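PDB 4HSQ: putative fimbrial subunit from Corynebacterium diphtheriae, which probably builds the shaft of the SpaD pilus that serves bacterial adhesion, and is represented here by its second and third domains. Local coordinates for residues H146-V151 against T201-H206; K150-D155 against T264-I269; V162-E167 against T194-T199; C224-K229 against P239-I244. All blocks are in the same frame, centred on the assembly; numbering follows the deposited sequence.

Interaction 1 of 4, residues H146-V151 against T201-H206; sequences HGKLKV and TIDGLH
Leu149 and Ile202 form a hydrogen-bonded pair in an antiparallel ladder of the prealbumin-like domain, where strand 142-155 runs beside strand 199-206. The two bonds of this pair are nearly straight: Leu149 N reaches Ile202 O at 3.0 Å, and Ile202 N reaches Leu149 O at 2.8 Å with 171° at the hydrogen. Gly147 and Leu205 make a second pair of the same kind. Between the two pairs, 201-206 carries one residue more than its partner, and a cis peptide joins Asp203 to Gly204. The tight side is apolar. Leu149 holds CG anti to the backbone N (chi1 175°), which brings CD2 within 4.0 Å of Leu205 CD1, and Leu225 and Phe223 of strand 222-229 pack beneath them. The other face is looser and more open to solvent. There the aliphatic part of Lys148 crosses the Asp203 carboxylate, with Lys148 NZ staying 4.5 Å from Asp203 OD2, too long for a salt bridge; Asp203 OD1 instead accepts from Val112 N. Thr201 lies exposed along this face. At the buried end, the imidazoles of His146 and His206 meet in a T-shaped stack, centroids 5.1 Å apart, planes at 63°. Both reach residues early in the chain, His146 NE2 bonding Gln15 O and His206 NE2 bonding Asp12 OD1. In the stack, His206 directs its ring edge at the His146 face, its CD2 lying 4.0 Å from His146 NE2.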
# COMPACT_ATOMS: atom_id res chain seq x y z
N HIS A 146 5.12 2.74 -2.53
CA HIS A 146 5.76 1.42 -2.53
C HIS A 146 6.86 1.44 -3.53
O HIS A 146 6.72 2.09 -4.55
CB HIS A 146 4.77 0.28 -2.86
CG HIS A 146 3.79 -0.03 -1.76
ND1 HIS A 146 2.64 0.72 -1.60
CD2 HIS A 146 3.80 -1.02 -0.83
CE1 HIS A 146 2.00 0.19 -0.58
NE2 HIS A 146 2.66 -0.86 -0.08
N GLY A 147 7.90 0.64 -3.30
CA GLY A 147 8.99 0.56 -4.27
C GLY A 147 9.44 -0.86 -4.45
O GLY A 147 9.08 -1.75 -3.67
N LYS A 148 10.20 -1.09 -5.50
CA LYS A 148 10.77 -2.42 -5.74
C LYS A 148 12.13 -2.54 -5.09
O LYS A 148 12.88 -1.57 -5.04
CB LYS A 148 10.89 -2.68 -7.23
CG LYS A 148 9.54 -2.73 -7.90
CD LYS A 148 9.66 -3.38 -9.29
CE LYS A 148 9.09 -2.52 -10.37
NZ LYS A 148 9.42 -3.07 -11.71
N LEU A 149 12.46 -3.74 -4.61
CA LEU A 149 13.75 -4.00 -4.02
C LEU A 149 14.44 -5.06 -4.88
O LEU A 149 14.02 -6.21 -4.89
CB LEU A 149 13.65 -4.43 -2.54
CG LEU A 149 15.00 -4.84 -1.91
CD1 LEU A 149 16.02 -3.67 -1.92
CD2 LEU A 149 14.80 -5.37 -0.51
N LYS A 150 15.49 -4.65 -5.61
CA LYS A 150 16.25 -5.57 -6.45
C LYS A 150 17.54 -5.91 -5.74
O LYS A 150 18.28 -5.01 -5.31
CB LYS A 150 16.53 -4.91 -7.82
CG LYS A 150 17.39 -5.73 -8.76
CD LYS A 150 17.64 -4.97 -10.06
CE LYS A 150 18.55 -5.80 -10.94
NZ LYS A 150 18.60 -5.30 -12.34
N VAL A 151 17.84 -7.20 -5.62
CA VAL A 151 19.06 -7.66 -5.00
C VAL A 151 19.98 -8.24 -6.07
O VAL A 151 19.52 -9.01 -6.89
CB VAL A 151 18.76 -8.67 -3.87
CG1 VAL A 151 20.04 -9.32 -3.34
CG2 VAL A 151 18.01 -7.98 -2.74
N THR A 201 13.91 -9.58 -7.75
CA THR A 201 13.29 -8.31 -7.40
C THR A 201 12.04 -8.60 -6.57
O THR A 201 11.22 -9.44 -6.95
CB THR A 201 12.95 -7.49 -8.68
OG1 THR A 201 14.17 -7.20 -9.37
CG2 THR A 201 12.25 -6.19 -8.37
N ILE A 202 11.92 -7.92 -5.43
CA ILE A 202 10.73 -8.00 -4.60
C ILE A 202 9.86 -6.82 -5.02
O ILE A 202 10.23 -5.67 -4.79
CB ILE A 202 11.04 -7.98 -3.07
CG1 ILE A 202 12.08 -9.05 -2.67
CG2 ILE A 202 9.73 -8.09 -2.24
CD1 ILE A 202 12.53 -9.00 -1.20
N ASP A 203 8.75 -7.11 -5.70
CA ASP A 203 7.75 -6.13 -6.10
C ASP A 203 6.52 -6.33 -5.16
O ASP A 203 5.70 -7.23 -5.38
CB ASP A 203 7.40 -6.30 -7.59
CG ASP A 203 6.42 -5.26 -8.14
OD1 ASP A 203 5.85 -4.50 -7.33
OD2 ASP A 203 6.25 -5.20 -9.36
N GLY A 204 6.47 -5.62 -4.03
CA GLY A 204 7.30 -4.49 -3.65
C GLY A 204 7.03 -4.19 -2.20
O GLY A 204 6.19 -4.85 -1.58
N LEU A 205 7.71 -3.17 -1.66
CA LEU A 205 7.63 -2.89 -0.24
C LEU A 205 7.15 -1.49 0.03
O LEU A 205 7.43 -0.59 -0.74
CB LEU A 205 9.01 -3.09 0.41
CG LEU A 205 9.72 -4.43 0.17
CD1 LEU A 205 11.15 -4.40 0.74
CD2 LEU A 205 8.89 -5.59 0.77
N HIS A 206 6.50 -1.31 1.19
CA HIS A 206 6.06 0.01 1.64
C HIS A 206 7.29 0.83 2.00
O HIS A 206 8.20 0.33 2.68
CB HIS A 206 5.17 -0.16 2.87
CG HIS A 206 4.33 1.02 3.22
ND1 HIS A 206 4.89 2.25 3.56
CD2 HIS A 206 2.99 1.11 3.35
CE1 HIS A 206 3.88 3.03 3.89
NE2 HIS A 206 2.71 2.39 3.79

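Interaction 2 of 4, residues K150-D155 against T264-I269; sequences KVVKKD and TLVSEI. With CA (calcium ion), chain B.
Five backbone bonds tie Lys150, Val152 and Lys154 to Leu265, Ser267 and Ile269 in a parallel ladder, one of the shortest being Ser267 N to Lys150 O at 2.8 Å. Lys154 adds a salt bridge: its extended chain crosses Glu268 and sets NZ 2.7 Å from Glu268 OE2, above the carboxylate plane. On the same face Val152 turns CG1 between the backbone N and the carbonyl carbon (chi1 43°), 3.7 Å from Val266 CG1 and beside the Glu268 chain. The opposite, buried face pairs Val151 CG1 with Ile269 CD1 at 3.8 Å. Lys153 also lies on this face; its chain, bent at chi2 and chi4, passes Ile269 with CD 3.4 Å from Ile269 O, and its NZ is joined covalently to Asn271 CG. This is the Lys-Asn isopeptide bond, which locks the first strand of the domain to the last. At the other end Thr264 O binds calcium at 2.2 Å, alongside a water and Ile251, Glu253, Asp260 and Asp261, so the ion holds the start of strand 264-271 to helix 248-252 and the loop that follows it. Strand 142-155 lies between 199-206 and 264-271 in the sheet, with strands 222-229 and 241-244 packed against the buried face of that sheet.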
# COMPACT_ATOMS: atom_id res chain seq x y z
N LYS A 150 15.49 -4.65 -5.61
CA LYS A 150 16.25 -5.57 -6.45
C LYS A 150 17.54 -5.91 -5.74
O LYS A 150 18.28 -5.01 -5.31
CB LYS A 150 16.53 -4.91 -7.82
CG LYS A 150 17.39 -5.73 -8.76
CD LYS A 150 17.64 -4.97 -10.06
CE LYS A 150 18.55 -5.80 -10.94
NZ LYS A 150 18.60 -5.30 -12.34
N VAL A 151 17.84 -7.20 -5.62
CA VAL A 151 19.06 -7.66 -5.00
C VAL A 151 19.98 -8.24 -6.07
O VAL A 151 19.52 -9.01 -6.89
CB VAL A 151 18.76 -8.67 -3.87
CG1 VAL A 151 20.04 -9.32 -3.34
CG2 VAL A 151 18.01 -7.98 -2.74
N VAL A 152 21.25 -7.83 -6.09
CA VAL A 152 22.19 -8.38 -7.08
C VAL A 152 23.32 -9.05 -6.29
O VAL A 152 23.95 -8.42 -5.44
CB VAL A 152 22.65 -7.39 -8.18
CG1 VAL A 152 22.99 -6.03 -7.62
CG2 VAL A 152 23.80 -7.96 -9.03
N LYS A 153 23.49 -10.37 -6.49
CA LYS A 153 24.50 -11.13 -5.77
C LYS A 153 25.77 -11.18 -6.58
O LYS A 153 25.76 -11.62 -7.72
CB LYS A 153 24.01 -12.52 -5.44
CG LYS A 153 24.92 -13.26 -4.45
CD LYS A 153 24.79 -12.59 -3.08
CE LYS A 153 25.59 -13.21 -2.01
NZ LYS A 153 27.02 -13.38 -2.36
N LYS A 154 26.87 -10.74 -5.98
CA LYS A 154 28.14 -10.70 -6.69
C LYS A 154 29.25 -11.37 -5.91
O LYS A 154 29.15 -11.59 -4.71
CB LYS A 154 28.53 -9.23 -6.97
CG LYS A 154 27.68 -8.59 -8.07
CD LYS A 154 28.17 -7.21 -8.45
CE LYS A 154 27.52 -6.76 -9.74
NZ LYS A 154 27.83 -5.35 -10.05
N ASP A 155 30.33 -11.68 -6.61
CA ASP A 155 31.53 -12.25 -5.99
C ASP A 155 32.34 -11.05 -5.48
O ASP A 155 32.59 -10.13 -6.25
CB ASP A 155 32.30 -13.06 -7.04
CG ASP A 155 33.55 -13.77 -6.56
OD1 ASP A 155 33.86 -14.85 -7.10
OD2 ASP A 155 34.26 -13.21 -5.69
N THR A 264 12.83 1.51 -8.13
CA THR A 264 13.59 0.36 -7.63
C THR A 264 14.83 0.80 -6.87
O THR A 264 15.59 1.64 -7.33
CB THR A 264 14.04 -0.55 -8.80
OG1 THR A 264 12.91 -0.78 -9.67
CG2 THR A 264 14.62 -1.91 -8.33
N LEU A 265 15.05 0.17 -5.74
CA LEU A 265 16.27 0.32 -4.98
C LEU A 265 17.06 -0.93 -5.29
O LEU A 265 16.49 -2.02 -5.21
CB LEU A 265 16.00 0.47 -3.50
CG LEU A 265 17.21 0.87 -2.65
CD1 LEU A 265 16.78 1.84 -1.56
CD2 LEU A 265 17.84 -0.34 -2.00
N VAL A 266 18.33 -0.79 -5.67
CA VAL A 266 19.20 -1.92 -6.00
C VAL A 266 20.20 -2.08 -4.86
O VAL A 266 20.91 -1.14 -4.50
CB VAL A 266 19.92 -1.78 -7.39
CG1 VAL A 266 20.85 -2.96 -7.65
CG2 VAL A 266 18.93 -1.63 -8.52
N SER A 267 20.25 -3.28 -4.31
CA SER A 267 21.16 -3.66 -3.23
C SER A 267 22.17 -4.68 -3.75
O SER A 267 21.75 -5.78 -4.12
CB SER A 267 20.37 -4.27 -2.08
OG SER A 267 21.22 -4.65 -1.01
N GLU A 268 23.49 -4.35 -3.79
CA GLU A 268 24.55 -5.29 -4.23
C GLU A 268 25.12 -5.95 -3.03
O GLU A 268 25.51 -5.26 -2.10
CB GLU A 268 25.68 -4.61 -5.01
CG GLU A 268 25.30 -4.13 -6.39
CD GLU A 268 26.45 -3.84 -7.33
OE1 GLU A 268 27.59 -3.60 -6.86
OE2 GLU A 268 26.20 -3.83 -8.56
N ILE A 269 25.09 -7.30 -2.98
CA ILE A 269 25.53 -8.06 -1.81
C ILE A 269 26.66 -8.96 -2.27
O ILE A 269 26.52 -9.66 -3.29
CB ILE A 269 24.35 -8.83 -1.15
CG1 ILE A 269 23.29 -7.80 -0.63
CG2 ILE A 269 24.85 -9.74 0.01
CD1 ILE A 269 21.98 -8.32 -0.24
CA CA B . 16.38 3.67 -7.89
O HOH W 1 17.73 3.65 -5.81

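Interaction 3 of 4, residues V162-E167 against T194-T199; sequences VLKGAE and TGDDGT
A type I beta turn from Gly195 to Gly198, in the loop leading to strand 199-206 of the prealbumin-like domain, docks on residues 162-166 of the loop before strand 167-173, with Thr194 as the main link. Buried Thr194 uses every polar group it has. Its hydroxyl gives its hydrogen to Leu163 O at 2.6 Å, in the carbonyl plane on a lone pair, and accepts from Ala166 N at 3.0 Å. With chi1 at 60°, OG1 sits between the backbone N and the carbonyl carbon, which lets it bridge these two groups of the facing loop. The main chain adds two bonds, Thr194 N to Ala166 O at 2.9 Å and an almost perfectly straight one, 179° at the hydrogen, from Gly165 N to Thr194 O; this donor comes from above the carbonyl plane. Further out, Lys164 and Asp196 run side by side at the exposed edge, and Lys164 NZ makes only a weak salt bridge, 3.2 Å, with Asp196 OD1. The aliphatic part of Lys164 rests over the turn, CB 3.1 Å from Gly195 O. Gly198, at positive phi, packs closely on Val162, its CA 3.9 Å from Val162 CB, and its CA touches Leu163 O. Asp197 OD1 accepts Thr199 N at 3.1 Å, an Asx turn, and also Thr199 OG1, both from the same face of its carboxylate.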
# COMPACT_ATOMS: atom_id res chain seq x y z
N VAL A 162 28.32 -12.29 -11.38
CA VAL A 162 27.02 -12.31 -10.70
C VAL A 162 26.73 -13.76 -10.32
O VAL A 162 27.15 -14.68 -11.03
CB VAL A 162 25.88 -11.63 -11.50
CG1 VAL A 162 26.14 -10.12 -11.62
CG2 VAL A 162 25.70 -12.25 -12.88
N LEU A 163 26.04 -13.97 -9.19
CA LEU A 163 25.85 -15.32 -8.66
C LEU A 163 24.42 -15.74 -8.50
O LEU A 163 23.63 -15.10 -7.82
CB LEU A 163 26.57 -15.43 -7.29
CG LEU A 163 28.03 -14.92 -7.24
CD1 LEU A 163 28.54 -14.89 -5.81
CD2 LEU A 163 28.95 -15.79 -8.10
N LYS A 164 24.09 -16.86 -9.13
CA LYS A 164 22.79 -17.52 -9.05
C LYS A 164 22.77 -18.40 -7.81
O LYS A 164 23.82 -18.90 -7.38
CB LYS A 164 22.58 -18.36 -10.34
CG LYS A 164 21.30 -19.19 -10.38
CD LYS A 164 21.37 -20.23 -11.50
CE LYS A 164 20.07 -20.98 -11.71
NZ LYS A 164 20.19 -21.99 -12.80
N GLY A 165 21.57 -18.62 -7.26
CA GLY A 165 21.39 -19.55 -6.16
C GLY A 165 21.49 -19.02 -4.76
O GLY A 165 21.38 -19.81 -3.81
N ALA A 166 21.73 -17.72 -4.57
CA ALA A 166 21.79 -17.19 -3.20
C ALA A 166 20.37 -17.04 -2.71
O ALA A 166 19.52 -16.53 -3.46
CB ALA A 166 22.54 -15.86 -3.16
N GLU A 167 20.10 -17.44 -1.45
CA GLU A 167 18.76 -17.37 -0.90
C GLU A 167 18.67 -16.35 0.22
O GLU A 167 19.56 -16.26 1.06
CB GLU A 167 18.26 -18.74 -0.41
CG GLU A 167 18.00 -19.69 -1.57
CD GLU A 167 17.68 -21.13 -1.20
OE1 GLU A 167 17.54 -21.44 -0.00
OE2 GLU A 167 17.57 -21.95 -2.14
N THR A 194 18.48 -15.73 -6.08
CA THR A 194 19.02 -15.00 -7.21
C THR A 194 18.99 -15.94 -8.45
O THR A 194 19.23 -17.14 -8.33
CB THR A 194 20.41 -14.43 -6.92
OG1 THR A 194 21.32 -15.50 -6.61
CG2 THR A 194 20.38 -13.39 -5.78
N GLY A 195 18.57 -15.38 -9.58
CA GLY A 195 18.46 -16.10 -10.85
C GLY A 195 19.77 -16.13 -11.62
O GLY A 195 20.83 -15.86 -11.05
N ASP A 196 19.70 -16.42 -12.94
CA ASP A 196 20.89 -16.55 -13.80
C ASP A 196 21.71 -15.25 -13.90
O ASP A 196 22.93 -15.31 -14.05
CB ASP A 196 20.51 -17.04 -15.21
CG ASP A 196 19.87 -18.43 -15.24
OD1 ASP A 196 20.48 -19.38 -14.68
OD2 ASP A 196 18.81 -18.59 -15.87
N ASP A 197 21.04 -14.08 -13.79
CA ASP A 197 21.72 -12.79 -13.81
C ASP A 197 22.15 -12.34 -12.39
O ASP A 197 22.56 -11.20 -12.21
CB ASP A 197 20.80 -11.73 -14.45
CG ASP A 197 19.50 -11.40 -13.73
OD1 ASP A 197 19.21 -12.05 -12.69
OD2 ASP A 197 18.80 -10.46 -14.17
N GLY A 198 22.09 -13.25 -11.42
CA GLY A 198 22.48 -12.96 -10.04
C GLY A 198 21.50 -12.07 -9.29
O GLY A 198 21.83 -11.54 -8.23
N THR A 199 20.28 -11.92 -9.81
CA THR A 199 19.31 -11.02 -9.17
C THR A 199 17.94 -11.65 -8.88
O THR A 199 17.58 -12.70 -9.40
CB THR A 199 19.05 -9.75 -10.08
OG1 THR A 199 18.07 -10.03 -11.10
CG2 THR A 199 20.30 -9.13 -10.67

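Interaction 4 of 4, residues C224-K229 against P239-I244; sequences CLKETK and PNVTEI
Asn240 meets Glu227 through both its main chain and its side chain. Glu227 N gives its hydrogen to Asn240 O at 2.8 Å, and Asn240 ND2 returns one to Glu227 O, also at 2.8 Å. The amide gets there because CG stands between the backbone N and the carbonyl carbon (chi1 69°), which turns ND2 toward strand 222-229; Glu227 O lies 17° out of the amide plane. Lys226 runs alongside, its CG 3.9 Å from ND2 of Asn240. Asn240 thus extends the pairing one step before strand 241-244 begins, in the antiparallel hairpin that 222-229 and 241-244 form at one edge of a four-stranded sheet of the prealbumin-like domain. Leu225, hydrogen-bonded to Thr242 in both directions, points into the core, where its CD1 lies 4.0 Å from Ile244 CD1, the two side chains crossing; Val151 and Ile269 of the facing sheet close over it. The side chain of Cys224 is on the other face of the hairpin. Its CB packs on Val241 CG1 at 3.8 Å, and its SG, next to Glu243 CB at 3.8 Å, continues into the disulfide with Cys173. The carboxylate of Glu243 turns to partners outside the hairpin, a salt bridge to Lys222 and a bond from Ala176 N.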
# COMPACT_ATOMS: atom_id res chain seq x y z
N CYS A 224 15.60 -5.37 6.32
CA CYS A 224 16.86 -6.10 6.42
C CYS A 224 16.75 -7.34 5.54
O CYS A 224 15.74 -8.03 5.60
CB CYS A 224 17.15 -6.48 7.87
SG CYS A 224 17.96 -5.17 8.82
N LEU A 225 17.78 -7.63 4.77
CA LEU A 225 17.88 -8.87 3.97
C LEU A 225 18.79 -9.80 4.71
O LEU A 225 19.89 -9.41 5.05
CB LEU A 225 18.48 -8.57 2.58
CG LEU A 225 17.55 -7.80 1.65
CD1 LEU A 225 18.35 -7.05 0.60
CD2 LEU A 225 16.57 -8.74 0.99
N LYS A 226 18.34 -11.03 4.96
CA LYS A 226 19.12 -12.05 5.63
C LYS A 226 19.49 -13.09 4.60
O LYS A 226 18.60 -13.73 4.07
CB LYS A 226 18.29 -12.68 6.77
CG LYS A 226 19.09 -13.67 7.58
CD LYS A 226 18.20 -14.36 8.60
CE LYS A 226 19.01 -15.23 9.54
NZ LYS A 226 18.16 -15.88 10.56
N GLU A 227 20.77 -13.26 4.32
CA GLU A 227 21.18 -14.29 3.37
C GLU A 227 21.21 -15.61 4.10
O GLU A 227 21.97 -15.75 5.06
CB GLU A 227 22.53 -13.95 2.77
CG GLU A 227 22.88 -14.84 1.59
CD GLU A 227 24.24 -14.53 1.00
OE1 GLU A 227 24.71 -13.38 1.16
OE2 GLU A 227 24.82 -15.44 0.38
N THR A 228 20.33 -16.53 3.73
CA THR A 228 20.19 -17.80 4.46
C THR A 228 21.00 -18.91 3.79
O THR A 228 21.36 -19.89 4.46
CB THR A 228 18.71 -18.18 4.61
OG1 THR A 228 18.11 -18.15 3.32
CG2 THR A 228 17.95 -17.20 5.55
N LYS A 229 21.29 -18.76 2.48
CA LYS A 229 22.08 -19.75 1.73
C LYS A 229 22.93 -19.04 0.71
O LYS A 229 22.43 -18.21 -0.04
CB LYS A 229 21.18 -20.80 1.05
CG LYS A 229 21.99 -21.95 0.45
CD LYS A 229 21.09 -22.87 -0.38
CE LYS A 229 21.06 -22.48 -1.84
NZ LYS A 229 22.39 -22.63 -2.51
N PRO A 239 28.88 -10.36 8.41
CA PRO A 239 27.44 -10.56 8.66
C PRO A 239 26.66 -11.00 7.42
O PRO A 239 27.06 -10.71 6.29
CB PRO A 239 26.98 -9.16 9.11
CG PRO A 239 27.90 -8.23 8.38
CD PRO A 239 29.23 -8.92 8.47
N ASN A 240 25.57 -11.74 7.64
CA ASN A 240 24.69 -12.20 6.56
C ASN A 240 23.40 -11.36 6.55
O ASN A 240 22.46 -11.69 5.83
CB ASN A 240 24.41 -13.71 6.67
CG ASN A 240 23.55 -14.10 7.84
OD1 ASN A 240 23.63 -13.53 8.93
ND2 ASN A 240 22.69 -15.10 7.64
N VAL A 241 23.38 -10.23 7.28
CA VAL A 241 22.23 -9.33 7.34
C VAL A 241 22.64 -7.97 6.76
O VAL A 241 23.64 -7.39 7.17
CB VAL A 241 21.57 -9.17 8.74
CG1 VAL A 241 20.46 -8.11 8.71
CG2 VAL A 241 21.00 -10.51 9.25
N THR A 242 21.90 -7.51 5.77
CA THR A 242 22.12 -6.23 5.08
C THR A 242 20.92 -5.34 5.36
O THR A 242 19.80 -5.72 5.05
CB THR A 242 22.26 -6.47 3.56
OG1 THR A 242 23.37 -7.31 3.29
CG2 THR A 242 22.38 -5.16 2.76
N GLU A 243 21.15 -4.14 5.90
CA GLU A 243 20.01 -3.25 6.16
C GLU A 243 19.79 -2.38 4.94
O GLU A 243 20.73 -2.04 4.23
CB GLU A 243 20.20 -2.41 7.45
CG GLU A 243 21.33 -1.41 7.40
CD GLU A 243 21.46 -0.57 8.65
OE1 GLU A 243 21.04 -1.05 9.73
OE2 GLU A 243 22.04 0.54 8.57
N ILE A 244 18.54 -2.04 4.69
CA ILE A 244 18.15 -1.23 3.54
C ILE A 244 17.42 0.02 4.03
O ILE A 244 16.41 -0.11 4.73
CB ILE A 244 17.22 -2.09 2.62
CG1 ILE A 244 17.90 -3.39 2.12
CG2 ILE A 244 16.65 -1.28 1.46
CD1 ILE A 244 19.08 -3.19 1.23

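Interactions 1 and 2 share strand 142-155, which pairs with 199-206 antiparallel and with 264-271 parallel; both are largely buried. Interaction 4 belongs to the facing sheet, and Leu225 CD1, 3.5 Å from Val151 CG2, carries the core from one sheet to the other. Interaction 3 is more exposed and has no strand ladder of its own, yet Gly198 and Leu163 bond to Lys153 of interaction 2. The chemistry follows the place: interaction 1 joins apolar packing to a histidine pair at the interdomain end, interaction 2 has a covalent crosslink and a metal at its ends, interaction 3 combines a buried hydroxyl with backbone bonds, and interaction 4 includes one half of a disulfide.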